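Local coordinates for protein N-acetyltransferase (Trypanosoma brucei, PDB 3I3G) that probably transfers the acetyl group of acetyl-CoA to D-glucosamine 6-phosphate, an early step in making UDP-N-acetylglucosamine, at residues A[75-87]-A[96-108]. Sequence-based numbering, arbitrary orientation.
Sequences GRIVGSASLMIQP and VGHIEDVVVDPSY. Unlike the reference sequence in segment 75-87: Arg-76 (reference Gly).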
# COMPACT_ATOMS: atom_id res chain seq x y z
N GLY A 75 -24.76 3.25 16.83
CA GLY A 75 -23.55 2.52 16.45
C GLY A 75 -23.35 2.43 14.95
O GLY A 75 -22.48 1.69 14.48
N ARG A 76 -24.16 3.16 14.19
CA ARG A 76 -24.05 3.11 12.73
C ARG A 76 -22.74 3.73 12.26
O ARG A 76 -22.38 4.84 12.67
CB ARG A 76 -25.24 3.79 12.06
CG ARG A 76 -25.45 3.35 10.62
CD ARG A 76 -26.73 3.93 10.03
NE ARG A 76 -26.59 5.34 9.69
CZ ARG A 76 -26.15 5.78 8.51
NH1 ARG A 76 -25.80 4.92 7.56
NH2 ARG A 76 -26.05 7.08 8.29
N ILE A 77 -22.03 3.01 11.40
CA ILE A 77 -20.75 3.48 10.87
C ILE A 77 -20.99 4.34 9.63
O ILE A 77 -21.51 3.85 8.62
CB ILE A 77 -19.83 2.30 10.51
CG1 ILE A 77 -19.65 1.38 11.72
CG2 ILE A 77 -18.48 2.81 10.02
CD1 ILE A 77 -18.92 2.02 12.88
N VAL A 78 -20.59 5.60 9.70
CA VAL A 78 -20.88 6.56 8.63
C VAL A 78 -19.63 7.13 7.98
O VAL A 78 -19.72 7.97 7.09
CB VAL A 78 -21.75 7.72 9.15
CG1 VAL A 78 -23.08 7.20 9.67
CG2 VAL A 78 -21.01 8.49 10.24
N GLY A 79 -18.47 6.66 8.41
CA GLY A 79 -17.20 7.10 7.83
C GLY A 79 -16.07 6.15 8.15
O GLY A 79 -16.00 5.59 9.24
N SER A 80 -15.17 5.97 7.19
CA SER A 80 -14.03 5.08 7.39
C SER A 80 -12.83 5.47 6.53
O SER A 80 -12.98 5.97 5.42
CB SER A 80 -14.42 3.63 7.09
OG SER A 80 -13.34 2.75 7.33
N ALA A 81 -11.64 5.22 7.07
CA ALA A 81 -10.39 5.42 6.35
C ALA A 81 -9.33 4.53 6.98
O ALA A 81 -9.23 4.45 8.21
CB ALA A 81 -9.97 6.88 6.40
N SER A 82 -8.53 3.87 6.15
CA SER A 82 -7.53 2.93 6.65
C SER A 82 -6.11 3.40 6.39
O SER A 82 -5.85 4.12 5.43
CB SER A 82 -7.75 1.54 6.05
OG SER A 82 -8.98 0.98 6.49
N LEU A 83 -5.19 2.99 7.26
CA LEU A 83 -3.80 3.42 7.16
C LEU A 83 -2.84 2.23 7.24
O LEU A 83 -2.93 1.41 8.15
CB LEU A 83 -3.47 4.42 8.26
CG LEU A 83 -2.02 4.91 8.31
CD1 LEU A 83 -1.67 5.66 7.04
CD2 LEU A 83 -1.78 5.79 9.54
N MET A 84 -1.93 2.15 6.27
CA MET A 84 -0.91 1.12 6.27
C MET A 84 0.46 1.79 6.32
O MET A 84 0.86 2.46 5.37
CB MET A 84 -1.02 0.26 5.01
CG MET A 84 -2.40 -0.33 4.77
SD MET A 84 -2.48 -1.33 3.28
CE MET A 84 -1.87 -0.18 2.06
N ILE A 85 1.17 1.61 7.43
CA ILE A 85 2.49 2.21 7.58
C ILE A 85 3.59 1.25 7.16
O ILE A 85 3.78 0.20 7.77
CB ILE A 85 2.73 2.70 9.02
CG1 ILE A 85 1.73 3.81 9.37
CG2 ILE A 85 4.15 3.20 9.18
CD1 ILE A 85 1.93 4.40 10.75
N GLN A 86 4.30 1.60 6.10
CA GLN A 86 5.32 0.73 5.54
C GLN A 86 6.72 1.32 5.66
O GLN A 86 7.03 2.35 5.06
CB GLN A 86 5.01 0.41 4.08
CG GLN A 86 3.84 -0.54 3.89
CD GLN A 86 3.42 -0.67 2.44
OE1 GLN A 86 3.53 0.28 1.67
NE2 GLN A 86 2.95 -1.85 2.07
N PRO A 87 7.58 0.66 6.45
CA PRO A 87 8.97 1.07 6.60
C PRO A 87 9.74 0.82 5.30
O PRO A 87 9.48 -0.16 4.61
CB PRO A 87 9.50 0.14 7.70
CG PRO A 87 8.29 -0.49 8.32
CD PRO A 87 7.27 -0.55 7.23
N VAL A 96 6.48 5.12 5.03
CA VAL A 96 5.50 5.80 4.19
C VAL A 96 4.10 5.42 4.65
O VAL A 96 3.78 4.25 4.81
CB VAL A 96 5.67 5.42 2.71
CG1 VAL A 96 4.50 5.94 1.89
CG2 VAL A 96 6.99 5.94 2.17
N GLY A 97 3.26 6.43 4.85
CA GLY A 97 1.87 6.20 5.23
C GLY A 97 0.97 6.00 4.02
O GLY A 97 0.81 6.91 3.21
N HIS A 98 0.40 4.81 3.91
CA HIS A 98 -0.51 4.50 2.81
C HIS A 98 -1.96 4.57 3.28
O HIS A 98 -2.39 3.73 4.07
CB HIS A 98 -0.22 3.10 2.26
CG HIS A 98 1.15 2.95 1.67
ND1 HIS A 98 1.37 2.94 0.31
CD2 HIS A 98 2.36 2.80 2.26
CE1 HIS A 98 2.67 2.79 0.09
NE2 HIS A 98 3.29 2.71 1.25
N ILE A 99 -2.69 5.56 2.80
CA ILE A 99 -4.11 5.69 3.13
C ILE A 99 -4.96 4.93 2.12
O ILE A 99 -4.78 5.08 0.91
CB ILE A 99 -4.55 7.16 3.21
CG1 ILE A 99 -3.90 7.84 4.42
CG2 ILE A 99 -6.07 7.26 3.29
CD1 ILE A 99 -4.33 9.29 4.61
N GLU A 100 -5.88 4.12 2.63
CA GLU A 100 -6.69 3.25 1.78
C GLU A 100 -8.17 3.34 2.12
O GLU A 100 -8.55 3.67 3.24
CB GLU A 100 -6.24 1.80 1.94
CG GLU A 100 -4.86 1.50 1.38
CD GLU A 100 -4.87 1.28 -0.11
OE1 GLU A 100 -5.87 0.74 -0.63
OE2 GLU A 100 -3.88 1.64 -0.78
N ASP A 101 -9.00 3.11 1.14
CA ASP A 101 -10.39 2.89 1.32
C ASP A 101 -11.06 3.98 2.16
O ASP A 101 -11.51 3.72 3.21
CB ASP A 101 -10.61 1.53 1.97
CG ASP A 101 -10.33 0.37 1.01
OD1 ASP A 101 -10.75 0.39 -0.10
OD2 ASP A 101 -9.62 -0.46 1.41
N VAL A 102 -11.02 5.21 1.68
CA VAL A 102 -11.67 6.34 2.33
C VAL A 102 -13.10 6.44 1.83
O VAL A 102 -13.34 6.58 0.63
CB VAL A 102 -10.93 7.66 2.03
CG1 VAL A 102 -11.60 8.82 2.76
CG2 VAL A 102 -9.47 7.55 2.43
N VAL A 103 -14.06 6.35 2.74
CA VAL A 103 -15.47 6.39 2.36
C VAL A 103 -16.32 7.08 3.42
O VAL A 103 -16.16 6.85 4.61
CB VAL A 103 -16.02 4.97 2.11
CG1 VAL A 103 -15.89 4.12 3.36
CG2 VAL A 103 -17.48 5.04 1.65
N VAL A 104 -17.23 7.93 2.96
CA VAL A 104 -18.14 8.63 3.86
C VAL A 104 -19.58 8.43 3.40
O VAL A 104 -19.88 8.55 2.21
CB VAL A 104 -17.84 10.13 3.93
CG1 VAL A 104 -18.94 10.87 4.68
CG2 VAL A 104 -16.48 10.37 4.58
N ASP A 105 -20.47 8.13 4.34
CA ASP A 105 -21.88 7.97 4.02
C ASP A 105 -22.39 9.26 3.38
O ASP A 105 -22.19 10.35 3.91
CB ASP A 105 -22.68 7.64 5.28
CG ASP A 105 -24.14 7.37 4.99
OD1 ASP A 105 -24.64 6.31 5.41
OD2 ASP A 105 -24.78 8.21 4.32
N PRO A 106 -23.06 9.13 2.22
CA PRO A 106 -23.58 10.27 1.48
C PRO A 106 -24.44 11.18 2.36
O PRO A 106 -24.49 12.39 2.15
CB PRO A 106 -24.43 9.64 0.37
CG PRO A 106 -24.55 8.18 0.72
CD PRO A 106 -23.34 7.86 1.53
N SER A 107 -25.11 10.59 3.35
CA SER A 107 -25.96 11.36 4.26
C SER A 107 -25.15 12.36 5.07
O SER A 107 -25.69 13.34 5.59
CB SER A 107 -26.74 10.43 5.19
OG SER A 107 -27.66 9.64 4.46
N TYR A 108 -23.85 12.11 5.19
CA TYR A 108 -22.97 12.97 5.97
C TYR A 108 -22.03 13.78 5.09
O TYR A 108 -20.98 14.24 5.54
CB TYR A 108 -22.16 12.14 6.98
CG TYR A 108 -22.97 11.69 8.17
CD1 TYR A 108 -22.89 12.36 9.38
CD2 TYR A 108 -23.83 10.60 8.08
CE1 TYR A 108 -23.64 11.96 10.47
CE2 TYR A 108 -24.58 10.19 9.17
CZ TYR A 108 -24.48 10.87 10.36
OH TYR A 108 -25.22 10.47 11.45
O HOH W 1 -11.49 2.06 5.45
O HOH W 2 -8.32 -0.79 3.65
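Ser-80 pairs with Val-103, Ser-82 with Glu-100, Met-84 with His-98 and Gln-86 with Val-96, each through two backbone hydrogen bonds, so strands 76-86 and 96-104 form the antiparallel hairpin at the middle of the GNAT sheet. Between Ser-80 and Ser-82 the register slips by one residue, a beta bulge where Asp-101 adopts positive phi (52°). Its carbonyl O leaves the ladder and instead accepts a hydrogen bond from a water, 2.8 Å from Asp-101 O, that also bonds Ser-80 OG and Ser-82 OG. Serine suits both places because a short hydroxyl can donate and accept at once: Ser-80 OG also bonds His-34 NE2, and Ser-82 OG bonds Thr-66 OG1. A second water donates to Asp-101 OD2, which is also salt-bridged to Lys-88 of the second subunit. Beyond the ladder, Asp-105 N bonds Val-78 O, while Arg-76 NH1 meets Asp-105 OD1 at 2.8 Å in a salt bridge, its guanidinium standing nearly perpendicular (87°) to the carboxylate. Asp-105 swings that carboxylate anti to the main-chain N (chi1 -176°), leaving OD2 to take the N-H of Ser-107 in an Asx turn. Val-78 CG2 sits over the centre of the Tyr-108 ring, a CH-pi contact. One carboxylate thus joins Arg-76 to the turn at Ser-107, and one serine-held water satisfies the carbonyl released by the fourth-strand bulge, a GNAT hallmark that in relatives lies where acetyl-CoA binds.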